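Local atomic coordinates of transcription regulator AcaB (Escherichia coli, PDB entry 6N8B), a protein that acts as a plasmid-encoded transcriptional regulator and has a crucial role in the conjugation of IncC plasmids. Residues R40-R44 with S196-E202; S51-I55 with I172-R177; V71-H75 with R168-I172; K78-L83 with W158-L162. All coordinates share one frame; numbering follows the deposited sequence.

Contact 1. Residues R40-R44 with S196-E202; sequences RSFER and SATGDKE
R40 sets its CG between the backbone N and the carbonyl carbon (chi1 47°), and a later bend at chi3 swings the guanidinium to D200, which extends its carboxylate opposite its own backbone N to meet it. The grip is side-on and uses two nitrogens. R40 NE gives a nearly straight bond to D200 OD1 at 2.7 Å (168° at the hydrogen), and R40 NH2 donates to D200 OD2 at 2.9 Å. The two planes stand 58° apart: OD1 lies in the guanidinium plane yet is met from above the carboxylate, whereas OD2 is reached on its syn side. R40 NH2 also makes a weak bond to E202 OE2 at 3.0 Å, completing a salt-bridge network. D200 is the N-cap of helix 201-211, and its OD2 also accepts a hydrogen bond from the backbone N of I203. One turn further along helix 32-59, R44 bends at chi2 and lies across T198, with R44 NE donating to T198 OG1 at 3.1 Å. R44 CD passes 3.4 Å from A197 O, while R44 NH2 turns to a salt bridge with E173 of helix 148-182. The chemistry is mainly ionic and polar at the protein surface: two arginines on successive turns hold the approach to helix 201-211, and the R40 cation probably offsets the repulsion between two neighbouring carboxylates.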
loop_
_atom_site.group_PDB
_atom_site.type_symbol
_atom_site.label_atom_id
_atom_site.label_comp_id
_atom_site.label_asym_id
_atom_site.label_seq_id
_atom_site.Cartn_x
_atom_site.Cartn_y
_atom_site.Cartn_z
ATOM N N ARG A 40 8.035 -4.540 4.445
ATOM C CA ARG A 40 8.813 -4.491 3.214
ATOM C C ARG A 40 8.372 -3.395 2.253
ATOM O O ARG A 40 9.113 -3.096 1.309
ATOM C CB ARG A 40 8.783 -5.843 2.478
ATOM C CG ARG A 40 7.423 -6.492 2.335
ATOM C CD ARG A 40 7.555 -7.988 2.070
ATOM N NE ARG A 40 7.824 -8.289 0.663
ATOM C CZ ARG A 40 6.985 -8.943 -0.139
ATOM N NH1 ARG A 40 5.823 -9.386 0.325
ATOM N NH2 ARG A 40 7.315 -9.168 -1.404
ATOM N N SER A 41 7.209 -2.777 2.460
ATOM C CA SER A 41 6.713 -1.818 1.482
ATOM C C SER A 41 6.503 -0.404 2.008
ATOM O O SER A 41 6.648 0.539 1.231
ATOM C CB SER A 41 5.389 -2.304 0.871
ATOM O OG SER A 41 4.298 -2.016 1.724
ATOM N N PHE A 42 6.173 -0.220 3.287
ATOM C CA PHE A 42 5.653 1.073 3.732
ATOM C C PHE A 42 6.682 2.188 3.577
ATOM O O PHE A 42 6.429 3.189 2.898
ATOM C CB PHE A 42 5.179 0.995 5.181
ATOM C CG PHE A 42 4.559 2.271 5.675
ATOM C CD1 PHE A 42 3.244 2.583 5.365
ATOM C CD2 PHE A 42 5.291 3.164 6.435
ATOM C CE1 PHE A 42 2.673 3.758 5.809
ATOM C CE2 PHE A 42 4.723 4.344 6.882
ATOM C CZ PHE A 42 3.412 4.640 6.568
ATOM N N GLU A 43 7.837 2.048 4.229
ATOM C CA GLU A 43 8.800 3.144 4.231
ATOM C C GLU A 43 9.290 3.458 2.826
ATOM O O GLU A 43 9.566 4.621 2.512
ATOM C CB GLU A 43 9.968 2.815 5.155
ATOM C CG GLU A 43 9.583 2.860 6.621
ATOM C CD GLU A 43 10.777 3.005 7.534
ATOM O OE1 GLU A 43 11.894 2.625 7.120
ATOM O OE2 GLU A 43 10.596 3.498 8.667
ATOM N N ARG A 44 9.392 2.446 1.966
ATOM C CA ARG A 44 9.707 2.701 0.565
ATOM C C ARG A 44 8.583 3.474 -0.115
ATOM O O ARG A 44 8.835 4.438 -0.847
ATOM C CB ARG A 44 9.974 1.386 -0.161
ATOM C CG ARG A 44 10.361 1.563 -1.615
ATOM C CD ARG A 44 11.623 2.389 -1.763
ATOM N NE ARG A 44 11.859 2.774 -3.151
ATOM C CZ ARG A 44 11.424 3.907 -3.693
ATOM N NH1 ARG A 44 10.727 4.768 -2.964
ATOM N NH2 ARG A 44 11.683 4.179 -4.965
ATOM N N SER A 196 15.410 6.386 -3.765
ATOM C CA SER A 196 15.876 5.346 -2.860
ATOM C C SER A 196 15.777 3.975 -3.509
ATOM O O SER A 196 14.920 3.724 -4.360
ATOM C CB SER A 196 15.088 5.345 -1.558
ATOM O OG SER A 196 14.890 6.669 -1.092
ATOM N N ALA A 197 16.671 3.087 -3.085
ATOM C CA ALA A 197 16.661 1.720 -3.572
ATOM C C ALA A 197 15.405 0.999 -3.097
ATOM O O ALA A 197 14.831 1.315 -2.051
ATOM C CB ALA A 197 17.908 0.976 -3.101
ATOM N N THR A 198 14.967 0.033 -3.893
ATOM C CA THR A 198 13.811 -0.793 -3.569
ATOM C C THR A 198 14.346 -2.151 -3.132
ATOM O O THR A 198 14.717 -2.982 -3.964
ATOM C CB THR A 198 12.869 -0.901 -4.764
ATOM O OG1 THR A 198 12.380 0.404 -5.104
ATOM C CG2 THR A 198 11.698 -1.810 -4.440
ATOM N N GLY A 199 14.399 -2.367 -1.816
ATOM C CA GLY A 199 15.010 -3.567 -1.277
ATOM C C GLY A 199 14.218 -4.836 -1.501
ATOM O O GLY A 199 14.771 -5.926 -1.322
ATOM N N ASP A 200 12.955 -4.725 -1.897
ATOM C CA ASP A 200 12.098 -5.881 -2.120
ATOM C C ASP A 200 12.069 -6.172 -3.615
ATOM O O ASP A 200 11.733 -5.289 -4.412
ATOM C CB ASP A 200 10.686 -5.629 -1.594
ATOM C CG ASP A 200 9.862 -6.892 -1.530
ATOM O OD1 ASP A 200 10.105 -7.716 -0.623
ATOM O OD2 ASP A 200 8.991 -7.078 -2.402
ATOM N N LYS A 201 12.427 -7.403 -3.995
ATOM C CA LYS A 201 12.546 -7.713 -5.416
ATOM C C LYS A 201 11.182 -7.757 -6.092
ATOM O O LYS A 201 11.057 -7.378 -7.260
ATOM C CB LYS A 201 13.295 -9.030 -5.630
ATOM C CG LYS A 201 13.720 -9.229 -7.080
ATOM C CD LYS A 201 13.881 -10.681 -7.475
ATOM C CE LYS A 201 14.067 -10.792 -8.982
ATOM N NZ LYS A 201 12.856 -11.356 -9.649
ATOM N N GLU A 202 10.151 -8.230 -5.388
ATOM C CA GLU A 202 8.811 -8.210 -5.968
ATOM C C GLU A 202 8.388 -6.782 -6.282
ATOM O O GLU A 202 7.833 -6.503 -7.351
ATOM C CB GLU A 202 7.790 -8.834 -5.013
ATOM C CG GLU A 202 7.733 -10.350 -4.957
ATOM C CD GLU A 202 6.426 -10.837 -4.347
ATOM O OE1 GLU A 202 5.366 -10.622 -4.978
ATOM O OE2 GLU A 202 6.445 -11.357 -3.212
#

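Contact 2. Residues S51-I55 with I172-R177; sequences SIDVI and IEKRAR
I55 meets both A176 and R177, and its side chain can be traced from CB, which points at helix 148-182, out to both tips. At CB the chain forks. The short branch, CG2, lies against the methyl of A176, 3.8 Å from A176 CB, and 3.7 Å from A176 O. The longer branch runs through CG1 and is extended at chi2 (170°), which delivers CD1 to R177. There, as modelled, the methyl sits 3.5 Å above the guanidinium plane, over its centre, while R177 CG is 3.6 Å from the same I55 CD1. The arginine, bent at chi3, thus folds round the isoleucine tip. Its NH1 and E173 OE2 are modelled too close together, however, so the detail at these two ends is doubtful. One turn earlier, I52 brings CG1 within 3.4 Å of E173 CB, the two side chains passing at a slant; I52 CD1 goes on to I172 CG2 at 4.4 Å, a looser touch. S51 has its OG bonded to N47 O in its own helix. The segments run near parallel, axes 9.6 Å apart and inclined by 25°, as neighbouring helices of the bundle. E173 OE1 is hydrogen-bonded to S48 OG on helix 32-59. Chemically, then, carbon contacts join the two helices within this buried contact, without a hydrogen bond between the segments, and, as modelled, the aliphatic tip of I55 lies over the face of the R177 guanidinium.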
loop_
_atom_site.group_PDB
_atom_site.type_symbol
_atom_site.label_atom_id
_atom_site.label_comp_id
_atom_site.label_asym_id
_atom_site.label_seq_id
_atom_site.Cartn_x
_atom_site.Cartn_y
_atom_site.Cartn_z
ATOM N N SER A 51 8.627 11.665 -2.839
ATOM C CA SER A 51 9.395 12.065 -4.010
ATOM C C SER A 51 8.478 12.488 -5.147
ATOM O O SER A 51 8.749 13.475 -5.838
ATOM C CB SER A 51 10.303 10.917 -4.451
ATOM O OG SER A 51 11.113 10.476 -3.376
ATOM N N ILE A 52 7.374 11.764 -5.339
ATOM C CA ILE A 52 6.419 12.119 -6.383
ATOM C C ILE A 52 5.896 13.530 -6.164
ATOM O O ILE A 52 5.877 14.353 -7.085
ATOM C CB ILE A 52 5.269 11.096 -6.427
ATOM C CG1 ILE A 52 5.777 9.748 -6.921
ATOM C CG2 ILE A 52 4.144 11.596 -7.317
ATOM C CD1 ILE A 52 4.816 8.613 -6.678
ATOM N N ASP A 53 5.496 13.841 -4.927
ATOM C CA ASP A 53 4.937 15.157 -4.631
ATOM C C ASP A 53 5.909 16.284 -4.958
ATOM O O ASP A 53 5.477 17.366 -5.368
ATOM C CB ASP A 53 4.506 15.223 -3.166
ATOM C CG ASP A 53 3.160 14.557 -2.923
ATOM O OD1 ASP A 53 2.239 14.755 -3.745
ATOM O OD2 ASP A 53 3.023 13.828 -1.914
ATOM N N VAL A 54 7.213 16.060 -4.800
ATOM C CA VAL A 54 8.171 17.133 -5.048
ATOM C C VAL A 54 8.678 17.101 -6.489
ATOM O O VAL A 54 8.957 18.156 -7.070
ATOM C CB VAL A 54 9.333 17.105 -4.035
ATOM C CG1 VAL A 54 8.819 16.756 -2.648
ATOM C CG2 VAL A 54 10.424 16.160 -4.464
ATOM N N ILE A 55 8.806 15.909 -7.084
ATOM C CA ILE A 55 9.180 15.815 -8.492
ATOM C C ILE A 55 8.122 16.495 -9.352
ATOM O O ILE A 55 8.430 17.030 -10.423
ATOM C CB ILE A 55 9.407 14.342 -8.890
ATOM C CG1 ILE A 55 10.666 13.806 -8.203
ATOM C CG2 ILE A 55 9.541 14.189 -10.398
ATOM C CD1 ILE A 55 10.848 12.312 -8.336
ATOM N N ILE A 172 5.315 4.498 -10.890
ATOM C CA ILE A 172 4.849 5.840 -11.224
ATOM C C ILE A 172 5.900 6.873 -10.844
ATOM O O ILE A 172 6.130 7.846 -11.574
ATOM C CB ILE A 172 3.499 6.123 -10.540
ATOM C CG1 ILE A 172 2.389 5.296 -11.194
ATOM C CG2 ILE A 172 3.173 7.605 -10.591
ATOM C CD1 ILE A 172 1.052 5.385 -10.488
ATOM N N GLU A 173 6.577 6.666 -9.711
ATOM C CA GLU A 173 7.599 7.619 -9.299
ATOM C C GLU A 173 8.786 7.583 -10.249
ATOM O O GLU A 173 9.354 8.629 -10.577
ATOM C CB GLU A 173 8.051 7.331 -7.864
ATOM C CG GLU A 173 9.336 8.051 -7.451
ATOM C CD GLU A 173 10.145 7.276 -6.427
ATOM O OE1 GLU A 173 9.716 6.167 -6.043
ATOM O OE2 GLU A 173 11.214 7.770 -6.013
ATOM N N LYS A 174 9.142 6.397 -10.748
ATOM C CA LYS A 174 10.244 6.318 -11.697
ATOM C C LYS A 174 9.872 6.867 -13.065
ATOM O O LYS A 174 10.752 7.366 -13.772
ATOM C CB LYS A 174 10.732 4.873 -11.833
ATOM C CG LYS A 174 10.946 4.157 -10.506
ATOM C CD LYS A 174 11.085 2.647 -10.683
ATOM C CE LYS A 174 12.504 2.246 -11.038
ATOM N NZ LYS A 174 13.440 2.464 -9.901
ATOM N N ARG A 175 8.593 6.826 -13.449
ATOM C CA ARG A 175 8.217 7.480 -14.697
ATOM C C ARG A 175 8.240 8.997 -14.561
ATOM O O ARG A 175 8.562 9.698 -15.527
ATOM C CB ARG A 175 6.853 6.990 -15.181
ATOM C CG ARG A 175 6.810 5.486 -15.332
ATOM C CD ARG A 175 6.066 5.042 -16.574
ATOM N NE ARG A 175 4.753 5.641 -16.764
ATOM C CZ ARG A 175 3.935 5.285 -17.748
ATOM N NH1 ARG A 175 4.309 4.340 -18.603
ATOM N NH2 ARG A 175 2.752 5.867 -17.885
ATOM N N ALA A 176 7.900 9.521 -13.383
ATOM C CA ALA A 176 8.012 10.959 -13.161
ATOM C C ALA A 176 9.466 11.417 -13.238
ATOM O O ALA A 176 9.752 12.522 -13.717
ATOM C CB ALA A 176 7.396 11.336 -11.814
ATOM N N ARG A 177 10.402 10.580 -12.776
ATOM C CA ARG A 177 11.809 10.973 -12.798
ATOM C C ARG A 177 12.350 11.025 -14.219
ATOM O O ARG A 177 13.075 11.961 -14.577
ATOM C CB ARG A 177 12.640 10.004 -11.958
ATOM C CG ARG A 177 12.133 9.800 -10.554
ATOM C CD ARG A 177 13.136 9.043 -9.711
ATOM N NE ARG A 177 13.836 9.927 -8.787
ATOM C CZ ARG A 177 13.499 10.086 -7.512
ATOM N NH1 ARG A 177 12.471 9.420 -7.007
ATOM N NH2 ARG A 177 14.193 10.908 -6.744
#

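Contact 3. Residues V71-H75 with R168-I172; sequences VILEH and RIIGI
I72 and I172 form the tight part of this contact. I72 turns CD1 aside at chi2 (-83°), and the methyl lodges between the two branches of the facing isoleucine, 3.6 Å from I172 CG2 and equally 3.6 Å from I172 CD1. I72 CG1 follows behind, 3.9 Å from I172 CG2, as the two side chains slant across each other. The same I72 methyl is 4.5 Å from I169 CA, a looser approach. The helical segments behind these groups run almost exactly antiparallel, at 175°, with axes 10.7 Å apart; this is side-by-side pairing of long helices in a helical bundle, and I72 and I169 are the residues closest across it at their CA atoms. On its inner side, I169 packs on V45 and S48 of helix 32-59, so I72 and I169, both buried, lie where three helices meet. The outer side is looser and partly exposed. V71 CG1 only grazes I172 CD1 at 4.1 Å, and H75 CD2 approaches that methyl at 4.3 Å. Farther out, R168 meets H75 with its guanidinium turned 73° from the imidazole and NH1 placed over one ring face. The model sets that nitrogen too close to the ring for its exact position to be trusted. R168, bent at chi3, also gives NE to T210 OG1 in a weak bond and packs on E206, both in helix 201-211. A bound calcium ion lies about 9 Å from the side chain of H75.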
loop_
_atom_site.group_PDB
_atom_site.type_symbol
_atom_site.label_atom_id
_atom_site.label_comp_id
_atom_site.label_asym_id
_atom_site.label_seq_id
_atom_site.Cartn_x
_atom_site.Cartn_y
_atom_site.Cartn_z
ATOM N N VAL A 71 -4.228 9.171 -11.273
ATOM C CA VAL A 71 -3.892 7.772 -11.512
ATOM C C VAL A 71 -3.217 7.162 -10.283
ATOM O O VAL A 71 -3.378 5.965 -10.012
ATOM C CB VAL A 71 -3.024 7.653 -12.777
ATOM C CG1 VAL A 71 -2.168 6.404 -12.744
ATOM C CG2 VAL A 71 -3.914 7.652 -14.012
ATOM N N ILE A 72 -2.494 7.966 -9.498
ATOM C CA ILE A 72 -2.032 7.501 -8.191
ATOM C C ILE A 72 -3.225 7.154 -7.312
ATOM O O ILE A 72 -3.346 6.034 -6.805
ATOM C CB ILE A 72 -1.140 8.558 -7.512
ATOM C CG1 ILE A 72 0.258 8.599 -8.131
ATOM C CG2 ILE A 72 -1.056 8.291 -6.014
ATOM C CD1 ILE A 72 1.195 7.544 -7.579
ATOM N N LEU A 73 -4.144 8.102 -7.149
ATOM C CA LEU A 73 -5.243 7.892 -6.223
ATOM C C LEU A 73 -6.311 6.968 -6.779
ATOM O O LEU A 73 -7.132 6.479 -6.002
ATOM C CB LEU A 73 -5.858 9.233 -5.798
ATOM C CG LEU A 73 -5.035 10.134 -4.850
ATOM C CD1 LEU A 73 -3.773 10.759 -5.453
ATOM C CD2 LEU A 73 -5.920 11.220 -4.244
ATOM N N GLU A 74 -6.299 6.677 -8.080
ATOM C CA GLU A 74 -7.164 5.620 -8.593
ATOM C C GLU A 74 -6.672 4.245 -8.166
ATOM O O GLU A 74 -7.463 3.397 -7.735
ATOM C CB GLU A 74 -7.263 5.695 -10.115
ATOM C CG GLU A 74 -8.404 6.565 -10.622
ATOM C CD GLU A 74 -8.253 6.926 -12.092
ATOM O OE1 GLU A 74 -7.443 6.268 -12.780
ATOM O OE2 GLU A 74 -8.925 7.878 -12.555
ATOM N N HIS A 75 -5.376 3.986 -8.331
ATOM C CA HIS A 75 -4.843 2.689 -7.936
ATOM C C HIS A 75 -5.049 2.456 -6.448
ATOM O O HIS A 75 -5.430 1.357 -6.025
ATOM C CB HIS A 75 -3.384 2.585 -8.356
ATOM C CG HIS A 75 -3.252 2.436 -9.833
ATOM N ND1 HIS A 75 -3.929 1.458 -10.526
ATOM C CD2 HIS A 75 -2.590 3.174 -10.755
ATOM C CE1 HIS A 75 -3.674 1.585 -11.816
ATOM N NE2 HIS A 75 -2.852 2.607 -11.979
ATOM N N ARG A 168 3.777 -0.264 -8.007
ATOM C CA ARG A 168 3.308 0.590 -9.083
ATOM C C ARG A 168 3.412 2.061 -8.720
ATOM O O ARG A 168 3.765 2.887 -9.570
ATOM C CB ARG A 168 1.901 0.173 -9.451
ATOM C CG ARG A 168 2.015 -1.077 -10.275
ATOM C CD ARG A 168 0.828 -1.256 -11.108
ATOM N NE ARG A 168 0.913 -0.258 -12.177
ATOM C CZ ARG A 168 -0.109 0.393 -12.700
ATOM N NH1 ARG A 168 -1.300 0.112 -12.259
ATOM N NH2 ARG A 168 0.076 1.310 -13.649
ATOM N N ILE A 169 3.134 2.394 -7.460
ATOM C CA ILE A 169 3.460 3.718 -6.941
ATOM C C ILE A 169 4.908 4.058 -7.260
ATOM O O ILE A 169 5.208 5.099 -7.861
ATOM C CB ILE A 169 3.187 3.770 -5.428
ATOM C CG1 ILE A 169 1.678 3.769 -5.168
ATOM C CG2 ILE A 169 3.865 4.979 -4.801
ATOM C CD1 ILE A 169 1.312 3.632 -3.712
ATOM N N ILE A 170 5.829 3.172 -6.873
ATOM C CA ILE A 170 7.244 3.400 -7.151
ATOM C C ILE A 170 7.487 3.469 -8.652
ATOM O O ILE A 170 8.227 4.334 -9.133
ATOM C CB ILE A 170 8.095 2.310 -6.476
ATOM C CG1 ILE A 170 8.120 2.540 -4.964
ATOM C CG2 ILE A 170 9.507 2.293 -7.046
ATOM C CD1 ILE A 170 7.894 1.293 -4.154
ATOM N N GLY A 171 6.833 2.593 -9.419
ATOM C CA GLY A 171 6.935 2.681 -10.867
ATOM C C GLY A 171 6.453 4.017 -11.402
ATOM O O GLY A 171 7.100 4.625 -12.259
ATOM N N ILE A 172 5.315 4.498 -10.890
ATOM C CA ILE A 172 4.849 5.840 -11.224
ATOM C C ILE A 172 5.900 6.873 -10.844
ATOM O O ILE A 172 6.130 7.846 -11.574
ATOM C CB ILE A 172 3.499 6.123 -10.540
ATOM C CG1 ILE A 172 2.389 5.296 -11.194
ATOM C CG2 ILE A 172 3.173 7.605 -10.591
ATOM C CD1 ILE A 172 1.052 5.385 -10.488
#

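Contact 4. Residues K78-L83 with W158-L162; sequences KVSEDL and WQQRL
Helix segments 78-83 and 158-162 run antiparallel at 160°, with axes 11.5 Å apart, V79 nearest L162 and L83 nearest W158 at their CA atoms. R161 reaches D82: its CG lies opposite the backbone N, and a bend at chi2 (94°) carries the guanidinium over. R161 NH1 donates to D82 OD2 at 2.7 Å, using the anti lone pair, but the angle at the hydrogen is only 131°. R161 NH2 adds a weak bond to the same D82 OD2 at 2.9 Å, so both terminal nitrogens fork onto one oxygen. The other, D82 OD1, takes K78 NZ on its syn lone pair at 3.1 Å. The carboxylate is therefore shared by two cations and probably stays ionised, screening them from each other. One face of the R161 guanidinium is covered by V79 CG2, 3.7 Å above its plane and nearer the edge of the group than its centre. L83 and W158 lie alongside, running in opposite directions, with L83 CD2 3.5 Å from W158 CE3. W158 CH2 lies 3.4 Å from D82 O. V79 CG1 touches L162 CG more loosely, at 4.3 Å. Helix 118-142 borders the apolar part: W158 packs on its L130 and L133, and L162 on L126. L162 also touches V37, which brings in helix 32-59 beside helices 62-96 and 148-182.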
loop_
_atom_site.group_PDB
_atom_site.type_symbol
_atom_site.label_atom_id
_atom_site.label_comp_id
_atom_site.label_asym_id
_atom_site.label_seq_id
_atom_site.Cartn_x
_atom_site.Cartn_y
_atom_site.Cartn_z
ATOM N N LYS A 78 -8.763 1.648 -6.164
ATOM C CA LYS A 78 -9.210 0.335 -6.618
ATOM C C LYS A 78 -8.860 -0.753 -5.612
ATOM O O LYS A 78 -9.683 -1.635 -5.338
ATOM C CB LYS A 78 -8.623 0.013 -7.990
ATOM C CG LYS A 78 -8.907 -1.403 -8.443
ATOM C CD LYS A 78 -10.351 -1.546 -8.884
ATOM C CE LYS A 78 -10.646 -2.972 -9.291
ATOM N NZ LYS A 78 -12.094 -3.254 -9.198
ATOM N N VAL A 79 -7.660 -0.694 -5.029
ATOM C CA VAL A 79 -7.320 -1.627 -3.959
ATOM C C VAL A 79 -8.238 -1.417 -2.763
ATOM O O VAL A 79 -8.732 -2.379 -2.162
ATOM C CB VAL A 79 -5.838 -1.484 -3.569
ATOM C CG1 VAL A 79 -5.507 -2.402 -2.402
ATOM C CG2 VAL A 79 -4.952 -1.796 -4.758
ATOM N N SER A 80 -8.493 -0.155 -2.407
ATOM C CA SER A 80 -9.392 0.136 -1.295
ATOM C C SER A 80 -10.794 -0.383 -1.579
ATOM O O SER A 80 -11.475 -0.891 -0.680
ATOM C CB SER A 80 -9.419 1.637 -1.020
ATOM O OG SER A 80 -10.291 1.931 0.057
ATOM N N GLU A 81 -11.242 -0.252 -2.825
ATOM C CA GLU A 81 -12.573 -0.706 -3.197
ATOM C C GLU A 81 -12.688 -2.225 -3.107
ATOM O O GLU A 81 -13.716 -2.748 -2.662
ATOM C CB GLU A 81 -12.883 -0.218 -4.610
ATOM C CG GLU A 81 -13.127 1.280 -4.693
ATOM C CD GLU A 81 -13.055 1.809 -6.115
ATOM O OE1 GLU A 81 -12.855 3.031 -6.281
ATOM O OE2 GLU A 81 -13.222 1.013 -7.065
ATOM N N ASP A 82 -11.637 -2.950 -3.508
ATOM C CA ASP A 82 -11.717 -4.409 -3.531
ATOM C C ASP A 82 -11.532 -5.042 -2.160
ATOM O O ASP A 82 -12.050 -6.139 -1.923
ATOM C CB ASP A 82 -10.683 -4.994 -4.494
ATOM C CG ASP A 82 -10.884 -4.536 -5.919
ATOM O OD1 ASP A 82 -11.999 -4.076 -6.248
ATOM O OD2 ASP A 82 -9.931 -4.654 -6.716
ATOM N N LEU A 83 -10.824 -4.384 -1.238
ATOM C CA LEU A 83 -10.817 -4.878 0.134
ATOM C C LEU A 83 -12.160 -4.649 0.808
ATOM O O LEU A 83 -12.615 -5.491 1.589
ATOM C CB LEU A 83 -9.701 -4.216 0.946
ATOM C CG LEU A 83 -8.260 -4.417 0.487
ATOM C CD1 LEU A 83 -7.424 -3.202 0.810
ATOM C CD2 LEU A 83 -7.679 -5.641 1.148
ATOM N N TRP A 158 -3.870 -11.367 -1.452
ATOM C CA TRP A 158 -4.066 -10.043 -0.870
ATOM C C TRP A 158 -2.741 -9.431 -0.437
ATOM O O TRP A 158 -2.544 -8.216 -0.564
ATOM C CB TRP A 158 -5.041 -10.108 0.303
ATOM C CG TRP A 158 -6.451 -10.183 -0.152
ATOM C CD1 TRP A 158 -7.313 -11.225 0.008
ATOM C CD2 TRP A 158 -7.155 -9.186 -0.897
ATOM N NE1 TRP A 158 -8.523 -10.930 -0.574
ATOM C CE2 TRP A 158 -8.450 -9.683 -1.138
ATOM C CE3 TRP A 158 -6.817 -7.916 -1.378
ATOM C CZ2 TRP A 158 -9.407 -8.957 -1.836
ATOM C CZ3 TRP A 158 -7.767 -7.198 -2.069
ATOM C CH2 TRP A 158 -9.048 -7.718 -2.292
ATOM N N GLN A 159 -1.828 -10.249 0.092
ATOM C CA GLN A 159 -0.467 -9.775 0.318
ATOM C C GLN A 159 0.138 -9.270 -0.980
ATOM O O GLN A 159 0.691 -8.167 -1.040
ATOM C CB GLN A 159 0.397 -10.894 0.891
ATOM C CG GLN A 159 1.130 -10.541 2.157
ATOM C CD GLN A 159 1.870 -11.722 2.741
ATOM O OE1 GLN A 159 1.373 -12.849 2.735
ATOM N NE2 GLN A 159 3.080 -11.474 3.233
ATOM N N GLN A 160 0.006 -10.060 -2.043
ATOM C CA GLN A 160 0.578 -9.682 -3.323
ATOM C C GLN A 160 -0.109 -8.452 -3.897
ATOM O O GLN A 160 0.551 -7.625 -4.529
ATOM C CB GLN A 160 0.485 -10.867 -4.284
ATOM C CG GLN A 160 1.261 -10.728 -5.576
ATOM C CD GLN A 160 0.803 -11.733 -6.618
ATOM O OE1 GLN A 160 1.546 -12.644 -6.987
ATOM N NE2 GLN A 160 -0.439 -11.594 -7.068
ATOM N N ARG A 161 -1.407 -8.283 -3.631
ATOM C CA ARG A 161 -2.158 -7.175 -4.217
ATOM C C ARG A 161 -1.620 -5.824 -3.759
ATOM O O ARG A 161 -1.469 -4.899 -4.567
ATOM C CB ARG A 161 -3.638 -7.309 -3.864
ATOM C CG ARG A 161 -4.509 -6.224 -4.450
ATOM C CD ARG A 161 -5.117 -6.644 -5.777
ATOM N NE ARG A 161 -5.614 -5.486 -6.513
ATOM C CZ ARG A 161 -6.832 -4.973 -6.370
ATOM N NH1 ARG A 161 -7.689 -5.521 -5.520
ATOM N NH2 ARG A 161 -7.193 -3.911 -7.079
ATOM N N LEU A 162 -1.323 -5.685 -2.468
ATOM C CA LEU A 162 -0.737 -4.434 -2.009
ATOM C C LEU A 162 0.726 -4.316 -2.409
ATOM O O LEU A 162 1.217 -3.198 -2.601
ATOM C CB LEU A 162 -0.875 -4.288 -0.495
ATOM C CG LEU A 162 -2.266 -3.888 -0.003
ATOM C CD1 LEU A 162 -3.084 -5.104 0.398
ATOM C CD2 LEU A 162 -2.153 -2.888 1.138
#

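How the contacts relate
From the N terminus, helix 32-59 supplies first 40-44 and then 51-55, and helix 62-96 supplies 71-75 and then 78-83. Their partners return in reverse order: 158-162, 168-172 and 172-177 on helix 148-182, then 196-202 leading into helix 201-211. The loops closed therefore nest without crossing, contact 4 inside contact 3, that inside contact 2, and all within contact 1. Helix 148-182 is the common element of contacts 2, 3 and 4, and I172 serves both contacts 2 and 3. A salt bridge from R44 to E173 joins contacts 1 and 2. Contact 1 adds the C-terminal segment to a bundle the others tie together.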